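Local coordinates for fructose-1,6-bisphosphatase (Pyrococcus furiosus, PDB 1XI6), which hydrolyses fructose 1,6-bisphosphate to fructose 6-phosphate and phosphate with the help of magnesium, and in vitro acts weakly on inositol 1-phosphate and some other phosphomonoesters, at residues K12-V17 with P119-I124; I22-T27 with E59-S64; V71-V74 with V80-N83; T129-E134 with L191-L196; G222-D227 with N249-L254. One frame throughout, in Å; residues are numbered along the deposited sequence.

Contact 1: K12-V17 with P119-I124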
# COMPACT_ATOMS: atom_id res chain seq x y z
N LYS A 12 5.85 -13.37 -14.22
CA LYS A 12 7.21 -13.12 -14.71
C LYS A 12 7.34 -11.77 -15.42
O LYS A 12 8.35 -11.07 -15.26
CB LYS A 12 7.66 -14.25 -15.64
CG LYS A 12 9.09 -14.14 -16.19
N PHE A 13 6.31 -11.40 -16.18
CA PHE A 13 6.29 -10.11 -16.86
C PHE A 13 6.14 -8.95 -15.87
O PHE A 13 6.90 -7.99 -15.94
CB PHE A 13 5.18 -10.06 -17.94
CG PHE A 13 5.05 -8.71 -18.60
CD1 PHE A 13 4.00 -7.85 -18.26
CD2 PHE A 13 5.97 -8.29 -19.56
CE1 PHE A 13 3.86 -6.59 -18.87
CE2 PHE A 13 5.84 -7.04 -20.17
CZ PHE A 13 4.79 -6.18 -19.83
N TRP A 14 5.17 -9.06 -14.96
CA TRP A 14 4.89 -7.98 -14.02
C TRP A 14 5.98 -7.81 -12.97
O TRP A 14 6.33 -6.67 -12.62
CB TRP A 14 3.52 -8.14 -13.37
CG TRP A 14 2.42 -7.95 -14.35
CD1 TRP A 14 1.57 -8.90 -14.83
CD2 TRP A 14 2.06 -6.72 -15.00
NE1 TRP A 14 0.70 -8.34 -15.74
CE2 TRP A 14 0.98 -7.01 -15.87
CE3 TRP A 14 2.55 -5.40 -14.94
CZ2 TRP A 14 0.37 -6.03 -16.67
CZ3 TRP A 14 1.95 -4.42 -15.74
CH2 TRP A 14 0.87 -4.75 -16.59
N ARG A 15 6.53 -8.92 -12.49
CA ARG A 15 7.68 -8.89 -11.60
C ARG A 15 8.80 -8.06 -12.24
O ARG A 15 9.33 -7.16 -11.60
CB ARG A 15 8.15 -10.31 -11.25
CG ARG A 15 9.18 -10.38 -10.13
CD ARG A 15 9.56 -11.81 -9.74
NE ARG A 15 8.48 -12.49 -9.02
CZ ARG A 15 7.70 -13.45 -9.53
NH1 ARG A 15 7.86 -13.88 -10.78
NH2 ARG A 15 6.74 -13.98 -8.78
N GLU A 16 9.11 -8.33 -13.51
CA GLU A 16 10.20 -7.66 -14.22
C GLU A 16 10.00 -6.14 -14.31
O GLU A 16 10.96 -5.37 -14.17
CB GLU A 16 10.42 -8.28 -15.61
N VAL A 17 8.75 -5.74 -14.54
CA VAL A 17 8.38 -4.32 -14.65
C VAL A 17 8.57 -3.62 -13.30
O VAL A 17 9.11 -2.50 -13.23
CB VAL A 17 6.92 -4.17 -15.22
CG1 VAL A 17 6.29 -2.83 -14.84
CG2 VAL A 17 6.93 -4.33 -16.73
N PRO A 119 -7.71 -9.08 -8.83
CA PRO A 119 -6.29 -8.82 -8.61
C PRO A 119 -5.44 -10.04 -8.95
O PRO A 119 -5.83 -11.15 -8.62
CB PRO A 119 -6.22 -8.54 -7.11
CG PRO A 119 -7.41 -9.21 -6.53
CD PRO A 119 -8.47 -9.03 -7.57
N ILE A 120 -4.31 -9.82 -9.62
CA ILE A 120 -3.41 -10.93 -9.97
C ILE A 120 -1.99 -10.77 -9.43
O ILE A 120 -1.24 -11.74 -9.37
CB ILE A 120 -3.36 -11.21 -11.51
CG1 ILE A 120 -2.83 -10.00 -12.30
CG2 ILE A 120 -4.72 -11.67 -12.03
CD1 ILE A 120 -2.00 -10.38 -13.52
N TYR A 121 -1.63 -9.54 -9.06
CA TYR A 121 -0.27 -9.20 -8.61
C TYR A 121 -0.26 -7.87 -7.89
O TYR A 121 -0.88 -6.89 -8.35
CB TYR A 121 0.68 -9.13 -9.81
CG TYR A 121 2.15 -9.21 -9.46
CD1 TYR A 121 3.04 -8.27 -9.94
CD2 TYR A 121 2.64 -10.24 -8.66
CE1 TYR A 121 4.40 -8.34 -9.64
CE2 TYR A 121 4.00 -10.32 -8.35
CZ TYR A 121 4.87 -9.37 -8.84
OH TYR A 121 6.20 -9.45 -8.54
N ALA A 122 0.44 -7.84 -6.77
CA ALA A 122 0.64 -6.61 -6.02
C ALA A 122 2.04 -6.64 -5.42
O ALA A 122 2.51 -7.70 -5.01
CB ALA A 122 -0.42 -6.45 -4.93
N ILE A 123 2.69 -5.49 -5.41
CA ILE A 123 4.00 -5.35 -4.78
C ILE A 123 4.08 -4.12 -3.87
O ILE A 123 3.45 -3.10 -4.12
CB ILE A 123 5.16 -5.29 -5.80
CG1 ILE A 123 5.05 -4.05 -6.68
CG2 ILE A 123 5.21 -6.58 -6.63
CD1 ILE A 123 6.33 -3.27 -6.82
N ILE A 124 4.87 -4.25 -2.81
CA ILE A 124 5.30 -3.11 -2.02
C ILE A 124 6.80 -3.24 -1.87
O ILE A 124 7.30 -4.25 -1.40
CB ILE A 124 4.59 -3.05 -0.66
CG1 ILE A 124 3.13 -2.66 -0.87
CG2 ILE A 124 5.26 -2.02 0.25
CD1 ILE A 124 2.23 -2.95 0.28

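Contact 2: I22-T27 with E59-S64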
# COMPACT_ATOMS: atom_id res chain seq x y z
N ILE A 22 11.56 -0.21 -9.33
CA ILE A 22 12.32 -0.17 -8.08
C ILE A 22 13.73 0.36 -8.36
O ILE A 22 14.20 1.30 -7.71
CB ILE A 22 12.35 -1.58 -7.41
CG1 ILE A 22 10.98 -1.92 -6.82
CG2 ILE A 22 13.46 -1.69 -6.34
CD1 ILE A 22 10.64 -3.40 -6.82
N SER A 23 14.38 -0.25 -9.35
CA SER A 23 15.71 0.12 -9.80
C SER A 23 15.81 1.62 -10.15
O SER A 23 16.75 2.30 -9.72
CB SER A 23 16.07 -0.75 -10.99
OG SER A 23 17.46 -0.93 -11.08
N ASP A 24 14.84 2.10 -10.93
CA ASP A 24 14.67 3.52 -11.26
C ASP A 24 14.48 4.40 -10.03
O ASP A 24 15.05 5.49 -9.95
CB ASP A 24 13.44 3.69 -12.15
CG ASP A 24 13.76 3.75 -13.62
OD1 ASP A 24 14.95 3.63 -14.03
OD2 ASP A 24 12.79 3.93 -14.39
N PHE A 25 13.65 3.94 -9.10
CA PHE A 25 13.35 4.68 -7.89
C PHE A 25 14.59 4.80 -7.02
O PHE A 25 14.77 5.81 -6.34
CB PHE A 25 12.24 3.98 -7.12
CG PHE A 25 11.75 4.73 -5.92
CD1 PHE A 25 10.56 5.44 -5.98
CD2 PHE A 25 12.47 4.72 -4.72
CE1 PHE A 25 10.09 6.13 -4.86
CE2 PHE A 25 12.02 5.42 -3.61
CZ PHE A 25 10.83 6.12 -3.67
N GLU A 26 15.43 3.77 -7.03
CA GLU A 26 16.61 3.74 -6.18
C GLU A 26 17.63 4.78 -6.63
O GLU A 26 18.28 5.42 -5.80
CB GLU A 26 17.23 2.34 -6.14
CG GLU A 26 16.53 1.34 -5.21
CD GLU A 26 16.93 1.46 -3.72
OE1 GLU A 26 16.50 0.58 -2.93
OE2 GLU A 26 17.68 2.39 -3.34
N THR A 27 17.74 4.96 -7.94
CA THR A 27 18.73 5.87 -8.52
C THR A 27 18.23 7.31 -8.64
O THR A 27 19.01 8.24 -8.49
CB THR A 27 19.22 5.39 -9.91
OG1 THR A 27 18.09 5.13 -10.75
CG2 THR A 27 20.06 4.14 -9.78
N GLU A 59 5.64 9.94 -9.60
CA GLU A 59 4.56 9.68 -10.57
C GLU A 59 5.06 9.66 -12.02
O GLU A 59 4.68 8.77 -12.78
CB GLU A 59 3.43 10.70 -10.41
CG GLU A 59 2.10 10.26 -10.99
CD GLU A 59 1.34 9.33 -10.08
N ASP A 60 5.92 10.61 -12.39
CA ASP A 60 6.44 10.71 -13.75
C ASP A 60 7.30 9.52 -14.13
O ASP A 60 7.21 9.01 -15.25
CB ASP A 60 7.27 11.98 -13.92
CG ASP A 60 6.43 13.25 -13.92
OD1 ASP A 60 5.18 13.19 -14.06
OD2 ASP A 60 7.05 14.33 -13.75
N LEU A 61 8.12 9.09 -13.17
CA LEU A 61 9.00 7.95 -13.30
C LEU A 61 8.22 6.67 -13.62
O LEU A 61 8.57 5.93 -14.53
CB LEU A 61 9.81 7.76 -12.02
CG LEU A 61 10.78 6.58 -11.98
CD1 LEU A 61 12.05 6.91 -12.73
CD2 LEU A 61 11.09 6.19 -10.56
N ILE A 62 7.15 6.43 -12.86
CA ILE A 62 6.35 5.23 -13.04
C ILE A 62 5.53 5.27 -14.32
O ILE A 62 5.56 4.31 -15.10
CB ILE A 62 5.48 4.93 -11.81
CG1 ILE A 62 6.38 4.56 -10.63
CG2 ILE A 62 4.49 3.80 -12.11
CD1 ILE A 62 5.66 4.36 -9.33
N LEU A 63 4.82 6.38 -14.55
CA LEU A 63 3.96 6.51 -15.74
C LEU A 63 4.76 6.38 -17.04
O LEU A 63 4.29 5.75 -17.98
CB LEU A 63 3.14 7.81 -15.71
CG LEU A 63 2.17 8.04 -14.54
CD1 LEU A 63 1.51 9.39 -14.70
CD2 LEU A 63 1.12 6.95 -14.39
N SER A 64 5.96 6.95 -17.08
CA SER A 64 6.80 6.90 -18.29
C SER A 64 7.20 5.47 -18.71
O SER A 64 7.59 5.25 -19.86
CB SER A 64 8.05 7.79 -18.13
OG SER A 64 9.00 7.24 -17.23

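Contact 3: V71-V74 with V80-N83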
# COMPACT_ATOMS: atom_id res chain seq x y z
N VAL A 71 -1.91 -0.23 -20.68
CA VAL A 71 -2.88 -0.64 -19.66
C VAL A 71 -3.64 0.58 -19.15
O VAL A 71 -3.22 1.71 -19.39
CB VAL A 71 -2.21 -1.39 -18.48
CG1 VAL A 71 -1.60 -2.72 -18.94
CG2 VAL A 71 -1.15 -0.50 -17.79
N ASN A 72 -4.76 0.36 -18.46
CA ASN A 72 -5.41 1.45 -17.73
C ASN A 72 -4.61 1.70 -16.46
O ASN A 72 -4.11 0.75 -15.84
CB ASN A 72 -6.86 1.12 -17.33
CG ASN A 72 -7.63 0.39 -18.41
OD1 ASN A 72 -7.68 0.81 -19.57
ND2 ASN A 72 -8.25 -0.71 -18.03
N VAL A 73 -4.47 2.97 -16.08
CA VAL A 73 -3.84 3.27 -14.79
C VAL A 73 -4.74 4.13 -13.92
O VAL A 73 -5.43 5.02 -14.42
CB VAL A 73 -2.40 3.89 -14.94
CG1 VAL A 73 -1.61 3.16 -16.01
CG2 VAL A 73 -2.44 5.35 -15.27
N VAL A 74 -4.77 3.83 -12.62
CA VAL A 74 -5.40 4.72 -11.64
C VAL A 74 -4.36 5.17 -10.61
O VAL A 74 -3.54 4.38 -10.15
CB VAL A 74 -6.70 4.15 -10.99
CG1 VAL A 74 -7.62 3.57 -12.05
CG2 VAL A 74 -6.41 3.09 -10.01
N VAL A 80 -8.04 8.44 -13.27
CA VAL A 80 -8.05 7.23 -14.10
C VAL A 80 -7.61 7.59 -15.53
O VAL A 80 -8.12 8.53 -16.12
CB VAL A 80 -9.44 6.57 -14.14
CG1 VAL A 80 -9.38 5.20 -14.83
CG2 VAL A 80 -10.04 6.43 -12.73
N ILE A 81 -6.64 6.85 -16.06
CA ILE A 81 -6.32 6.87 -17.48
C ILE A 81 -6.93 5.61 -18.08
O ILE A 81 -6.46 4.49 -17.83
CB ILE A 81 -4.79 6.90 -17.74
CG1 ILE A 81 -4.19 8.21 -17.23
CG2 ILE A 81 -4.47 6.65 -19.23
CD1 ILE A 81 -2.66 8.25 -17.21
N ASP A 82 -7.99 5.80 -18.87
CA ASP A 82 -8.67 4.70 -19.55
C ASP A 82 -8.05 4.40 -20.91
O ASP A 82 -7.89 5.29 -21.74
CB ASP A 82 -10.16 4.98 -19.70
CG ASP A 82 -10.98 3.72 -19.95
OD1 ASP A 82 -10.40 2.61 -20.09
OD2 ASP A 82 -12.22 3.84 -20.01
N ASN A 83 -7.69 3.14 -21.11
CA ASN A 83 -7.19 2.66 -22.39
C ASN A 83 -8.02 1.49 -22.90
O ASN A 83 -7.56 0.70 -23.74
CB ASN A 83 -5.72 2.26 -22.26
CG ASN A 83 -4.80 3.46 -22.22
OD1 ASN A 83 -5.20 4.59 -22.48
ND2 ASN A 83 -3.53 3.21 -21.90

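Contact 4: T129-E134 with L191-L196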
# COMPACT_ATOMS: atom_id res chain seq x y z
N THR A 129 14.72 -0.68 3.93
CA THR A 129 15.01 -2.05 4.36
C THR A 129 15.32 -2.98 3.20
O THR A 129 15.67 -4.13 3.42
CB THR A 129 13.83 -2.65 5.13
OG1 THR A 129 12.67 -2.63 4.30
CG2 THR A 129 13.54 -1.87 6.41
N GLU A 130 15.18 -2.47 1.97
CA GLU A 130 15.31 -3.23 0.71
C GLU A 130 14.36 -4.43 0.61
O GLU A 130 14.71 -5.48 0.08
CB GLU A 130 16.77 -3.64 0.46
CG GLU A 130 17.67 -2.45 0.17
CD GLU A 130 19.10 -2.84 -0.17
OE1 GLU A 130 19.87 -1.95 -0.60
OE2 GLU A 130 19.46 -4.03 -0.00
N ARG A 131 13.16 -4.25 1.13
CA ARG A 131 12.19 -5.32 1.26
C ARG A 131 11.23 -5.36 0.09
O ARG A 131 10.59 -4.36 -0.23
CB ARG A 131 11.42 -5.19 2.57
CG ARG A 131 12.19 -5.68 3.76
CD ARG A 131 11.26 -5.80 4.92
NE ARG A 131 11.97 -6.00 6.17
CZ ARG A 131 11.86 -5.21 7.23
NH1 ARG A 131 12.54 -5.49 8.32
NH2 ARG A 131 11.05 -4.16 7.21
N PHE A 132 11.14 -6.53 -0.53
CA PHE A 132 10.31 -6.72 -1.70
C PHE A 132 9.12 -7.60 -1.35
O PHE A 132 9.25 -8.81 -1.28
CB PHE A 132 11.14 -7.31 -2.84
CG PHE A 132 10.41 -7.45 -4.14
CD1 PHE A 132 9.65 -6.40 -4.65
CD2 PHE A 132 10.49 -8.63 -4.86
CE1 PHE A 132 8.97 -6.54 -5.86
CE2 PHE A 132 9.82 -8.79 -6.06
CZ PHE A 132 9.07 -7.74 -6.57
N PHE A 133 7.98 -6.98 -1.10
CA PHE A 133 6.76 -7.69 -0.75
C PHE A 133 5.97 -8.03 -2.00
O PHE A 133 5.76 -7.19 -2.87
CB PHE A 133 5.87 -6.87 0.18
CG PHE A 133 6.49 -6.55 1.50
CD1 PHE A 133 7.19 -5.35 1.69
CD2 PHE A 133 6.33 -7.41 2.59
CE1 PHE A 133 7.76 -5.04 2.92
CE2 PHE A 133 6.88 -7.11 3.83
CZ PHE A 133 7.60 -5.93 4.00
N GLU A 134 5.51 -9.28 -2.07
CA GLU A 134 4.70 -9.73 -3.19
C GLU A 134 3.38 -10.32 -2.73
O GLU A 134 3.32 -11.07 -1.77
CB GLU A 134 5.46 -10.74 -4.03
CG GLU A 134 6.37 -10.09 -5.04
CD GLU A 134 7.23 -11.10 -5.76
OE1 GLU A 134 8.11 -11.71 -5.11
OE2 GLU A 134 7.03 -11.30 -6.98
N LEU A 191 1.98 -6.06 8.77
CA LEU A 191 1.00 -7.05 9.21
C LEU A 191 1.21 -8.40 8.50
O LEU A 191 1.26 -9.44 9.17
CB LEU A 191 -0.42 -6.53 8.98
CG LEU A 191 -1.65 -7.44 9.09
CD1 LEU A 191 -1.74 -8.14 10.44
CD2 LEU A 191 -2.93 -6.65 8.81
N ALA A 192 1.33 -8.37 7.18
CA ALA A 192 1.54 -9.57 6.36
C ALA A 192 2.84 -10.29 6.71
O ALA A 192 3.03 -11.46 6.37
CB ALA A 192 1.53 -9.21 4.88
N MET A 193 3.73 -9.57 7.38
CA MET A 193 5.05 -10.04 7.75
C MET A 193 5.06 -10.54 9.20
O MET A 193 5.96 -11.26 9.61
CB MET A 193 6.02 -8.87 7.58
CG MET A 193 7.49 -9.18 7.71
SD MET A 193 8.45 -7.68 7.47
CE MET A 193 8.14 -6.80 8.99
N GLY A 194 4.05 -10.15 9.96
CA GLY A 194 3.97 -10.51 11.36
C GLY A 194 4.74 -9.57 12.27
O GLY A 194 5.14 -9.97 13.37
N ALA A 195 4.95 -8.33 11.83
CA ALA A 195 5.54 -7.28 12.67
C ALA A 195 4.49 -6.64 13.56
O ALA A 195 4.82 -6.03 14.58
CB ALA A 195 6.19 -6.23 11.82
N LEU A 196 3.23 -6.78 13.15
CA LEU A 196 2.08 -6.19 13.83
C LEU A 196 0.97 -7.21 13.84
O LEU A 196 1.02 -8.21 13.11
CB LEU A 196 1.62 -4.92 13.10
CG LEU A 196 2.49 -3.65 13.07
CD1 LEU A 196 2.02 -2.71 11.98
CD2 LEU A 196 2.54 -2.92 14.41

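Contact 5: G222-D227 with N249-L254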
# COMPACT_ATOMS: atom_id res chain seq x y z
N GLY A 222 -3.21 -13.96 5.21
CA GLY A 222 -4.16 -14.30 6.27
C GLY A 222 -4.88 -13.14 6.94
O GLY A 222 -5.74 -13.35 7.80
N ALA A 223 -4.55 -11.91 6.57
CA ALA A 223 -5.22 -10.74 7.15
C ALA A 223 -6.74 -10.84 6.92
O ALA A 223 -7.20 -11.44 5.93
N LEU A 224 -7.51 -10.27 7.85
CA LEU A 224 -8.95 -10.08 7.62
C LEU A 224 -9.21 -8.59 7.45
O LEU A 224 -9.11 -7.82 8.42
CB LEU A 224 -9.80 -10.70 8.74
CG LEU A 224 -9.59 -12.16 9.17
CD1 LEU A 224 -10.52 -12.46 10.34
CD2 LEU A 224 -9.78 -13.22 8.05
N ILE A 225 -9.52 -8.18 6.23
CA ILE A 225 -9.69 -6.76 5.93
C ILE A 225 -11.16 -6.46 5.69
O ILE A 225 -11.74 -6.83 4.65
CB ILE A 225 -8.78 -6.26 4.75
CG1 ILE A 225 -7.32 -6.70 4.93
CG2 ILE A 225 -8.82 -4.73 4.64
CD1 ILE A 225 -6.98 -8.00 4.24
N LYS A 226 -11.76 -5.80 6.68
CA LYS A 226 -13.15 -5.37 6.64
C LYS A 226 -13.21 -3.84 6.79
O LYS A 226 -12.19 -3.16 6.65
CB LYS A 226 -13.97 -6.08 7.74
N ASP A 227 -14.40 -3.29 7.05
CA ASP A 227 -14.56 -1.84 7.16
C ASP A 227 -15.16 -1.42 8.50
O ASP A 227 -15.47 -2.29 9.35
CB ASP A 227 -15.40 -1.26 6.00
CG ASP A 227 -16.76 -1.98 5.80
OD1 ASP A 227 -17.34 -1.76 4.70
OD2 ASP A 227 -17.25 -2.74 6.69
N ASN A 249 -5.46 -9.69 12.66
CA ASN A 249 -4.74 -10.93 12.85
C ASN A 249 -5.62 -12.17 12.89
O ASN A 249 -5.20 -13.25 12.47
CB ASN A 249 -4.01 -10.85 14.19
CG ASN A 249 -2.61 -11.40 14.13
OD1 ASN A 249 -2.21 -11.96 13.11
ND2 ASN A 249 -1.86 -11.24 15.21
N SER A 250 -6.84 -11.99 13.41
CA SER A 250 -7.66 -13.07 13.91
C SER A 250 -9.11 -12.63 14.11
O SER A 250 -9.40 -11.42 14.24
CB SER A 250 -7.11 -13.54 15.27
OG SER A 250 -7.44 -12.60 16.29
N GLU A 251 -9.99 -13.63 14.16
CA GLU A 251 -11.42 -13.44 14.47
C GLU A 251 -11.63 -12.77 15.85
O GLU A 251 -12.37 -11.77 15.95
CB GLU A 251 -12.21 -14.76 14.36
CG GLU A 251 -12.33 -15.34 12.92
CD GLU A 251 -13.22 -14.49 11.97
OE1 GLU A 251 -13.19 -14.74 10.74
OE2 GLU A 251 -13.95 -13.58 12.46
N GLU A 252 -10.97 -13.30 16.89
CA GLU A 252 -11.05 -12.70 18.23
C GLU A 252 -10.78 -11.18 18.16
O GLU A 252 -11.65 -10.37 18.54
CB GLU A 252 -10.08 -13.39 19.21
N LEU A 253 -9.61 -10.81 17.64
CA LEU A 253 -9.19 -9.42 17.51
C LEU A 253 -10.18 -8.57 16.71
O LEU A 253 -10.52 -7.45 17.14
CB LEU A 253 -7.78 -9.31 16.91
CG LEU A 253 -7.12 -7.93 16.79
CD1 LEU A 253 -7.05 -7.17 18.13
CD2 LEU A 253 -5.72 -8.04 16.15
N LEU A 254 -10.62 -9.08 15.56
CA LEU A 254 -11.60 -8.38 14.73
C LEU A 254 -12.87 -8.04 15.53
O LEU A 254 -13.31 -6.86 15.57
CB LEU A 254 -11.94 -9.18 13.47
CG LEU A 254 -13.01 -8.68 12.48
CD1 LEU A 254 -12.80 -7.24 11.98
CD2 LEU A 254 -13.11 -9.65 11.30

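Contact 1: K12-V17 with P119-I124
The indole of Trp14 meets Ile120 obliquely, CD1 of Ile120 lying 4.0 Å from Trp14 NE1, while the neighbouring Phe13 sets its CD1 over the centre of one indole face. The Tyr121 ring is likewise approached obliquely, by Trp14 CB, which comes within 3.5 Å of Tyr121 CD1. This is helix-on-sheet packing in the inositol monophosphatase fold: segment 12-17 of helix 11-28 runs at 24° to segment 119-124 of strand 118-126, with 9.5 Å between the two segment axes. A classic beta bulge places both Ile120 and Tyr121 opposite Val113 on the adjacent strand, and both turn their CB atoms to the helix. With CG anti to the backbone N (chi1 -162°), the Tyr121 ring extends past Trp14 and carries its hydroxyl to the next residue of the helix. There OH touches Arg15 CB at 3.4 Å, and the guanidinium plane stands 77° from that of the phenol ring. A phenylalanine here would probably leave the Glu134 carboxylate without its hydroxyl partner. One oxygen, Glu134 OE2 on strand 131-136, receives both the Tyr121 hydroxyl hydrogen bond and the salt bridge from Arg15 NE.

Contact 2: I22-T27 with E59-S64
Leu61 of helix 53-66 reaches across to Asp24 and Phe25 of helix 11-28, and its branches carry the whole contact. CB points toward the other helix but is still 5.5 Å from Asp24 CB. CG, held anti to the backbone N (chi1 179°), closes that distance to 3.9 Å from Asp24 CB. The two methyls then part company. CD1 rests against the aspartate, 3.5 Å from Asp24 OD2, whereas CD2 slips in by the backbone at 3.7 Å from Phe25 N and also touches Phe25 CB. The leucine therefore straddles the base of Asp24, one methyl at the carboxylate and the other on the main chain.

The contact joins two helices of the inositol monophosphatase fold. Phe25 continues inward, its side chain about 4 Å from that of Leu94, a residue that by similarity binds a magnesium ion. Within each helix a hydroxyl bonds back to a carbonyl: Thr27 OG1 to Asp24 O, and Ser64 OG to Leu61 O at 3.0 Å, from above the carbonyl plane. An alanine in place of Leu61 would probably open a gap between the helices, since both methyls that bridge them would be lost. The carboxylate finds its charged partner in Arg65, on the helix that carries Leu61, so Leu61 supplies an apolar flank beside a salt bridge that itself ties the two helices together.

Contact 3: V71-V74 with V80-N83
Val73 and Ile81 form the close-knit part of this contact, a hydrogen-bonded antiparallel pair. Ile81 N donates to Val73 O at 2.7 Å, almost straight in line with the carbonyl, and Val73 N returns a bond of 3.1 Å to Ile81 O, received in the carbonyl plane on a lone pair. Their side chains lie next to each other on one face of the sheet. Val73 CG2, set between its backbone N and carbonyl carbon, comes to 3.5 Å from Ile81 CD1, and Leu63 and Ile66 of helix 53-66 close over the valine.

On the other face the non-hydrogen-bonded pair Val74 and Val80 touches at CG1 to CG1, 3.7 Å. Here Val74 is buried against Ile90, but Val80 is exposed. The two segments belong to a beta hairpin, strands 72-75 and 79-81, whose second strand lies at one edge of the larger sheet within this chain; its connecting turn holds Glu76, which by similarity binds magnesium.

Beyond Ile81 regular pairing gives way to side-chain bonding. Asn72 OD1 accepts from Asn83 N at 2.8 Å, the donor tilted 19° from the amide plane, apparently taking the place of the backbone bond that the next hydrogen-bonded pair would make. The amide is fixed at its other end too, as Asn72 ND2 donates to Ser85 O and Thr88 OG1. Asp82, exposed, points its side chain the same way as Asn72 with the planes 79° apart, and Asp82 OD1 turns to Glu84 N.

Contact 4: T129-E134 with L191-L196
With CG anti to the backbone N (chi1 -171°) and the chain extended through chi2, Met193 brings SD between Arg131 and Phe133; the bend at chi3 (73°) turns only the methyl aside. Arg131 meets it with a chain that is straight from CG to NE, while the Phe133 ring, with CG beside its own backbone N, presents its far rim. The sulfur sits 4.0 Å from both Phe133 CZ and Phe133 CE2, close to the ring plane: it is 5.1 Å from the centroid and 83° off the normal. This is an edge-on Met-aromatic contact, in which the sulfur faces the hydrogen-bearing, slightly positive rim of the phenyl group.

The same sulfur also lies over one face of the Arg131 guanidinium, 4.1 Å from NE and offset toward the rim, with Thr129 CG2 against the opposite face. Arg131 NH2 is engaged in a salt bridge to Glu126, which also accepts a bond from Thr129 OG1, so the flat group is both sandwiched and tethered. A G1 beta bulge, with Glu130 and Arg131 both opposite Glu126, starts the strand here.

In the layered inositol monophosphatase fold, the contact joins strand 131-136 of the larger sheet to the C-terminal end of helix 184-193. That helix ends in a Schellman motif at Gly194, whose N bonds back to Leu191 O at 3.0 Å. Leu143 of strand 140-143 packs against Arg131, Phe133 and Met193 alike.

Contact 5: G222-D227 with N249-L254
Leu224 opens the short strand 224-226, and Ser250, against whose carbonyl carbon it packs, stands at the N-cap of helix 251-257. Just before the strand, Gly222 terminates the helical path that follows helix 208-219 in a Schellman motif with a positive phi of 107°, a conformation in which a side chain would clash with the preceding carbonyl oxygen. At the cap, Ser250 OG accepts from Leu253 N at 3.1 Å with an N-H...O angle of 164°, and Leu254 N bonds to Ser250 O to begin the helical pattern. The strand lies at one edge of the smaller sheet and pairs antiparallel with 243-248 through Leu224 and Val248. The chain passes directly from that partner strand into helix 251-257, so this contact folds the first turn of the helix against the sheet's edge.

One methyl does nearly all the touching. Leu224 CD1 lies 4.0 Å from Ser250 C and 3.9 Å from Leu254 CD2, an apolar meeting; Leu254 also touches Ile246 and Val248. Glu251, its chain bent at chi2 (-69°), crosses Leu224 at about a right angle and brings OE1 to 3.5 Å from the same CD1, a plain van der Waals contact at the surface.

How the contacts relate
Contacts 1 to 4 are partly buried, whereas contact 5 lies at the surface on the smaller sheet. Contacts 1 and 2 share helix 11-28, one facing the larger sheet, the other a neighbouring helix. Contacts 1, 3 and 4 all reach that larger sheet, contact 3 at its edge hairpin and the other two on adjacent strands. Contact 1 touches contact 3 where Trp14 packs on Val71, and contact 4 through the polar cluster at Glu134. Backbone pairing dominates contact 3 alone; the others rest on side chains: aromatic in contact 1, leucine methyls against acidic side chains and the backbone in contacts 2 and 5, sulfur-centred in contact 4.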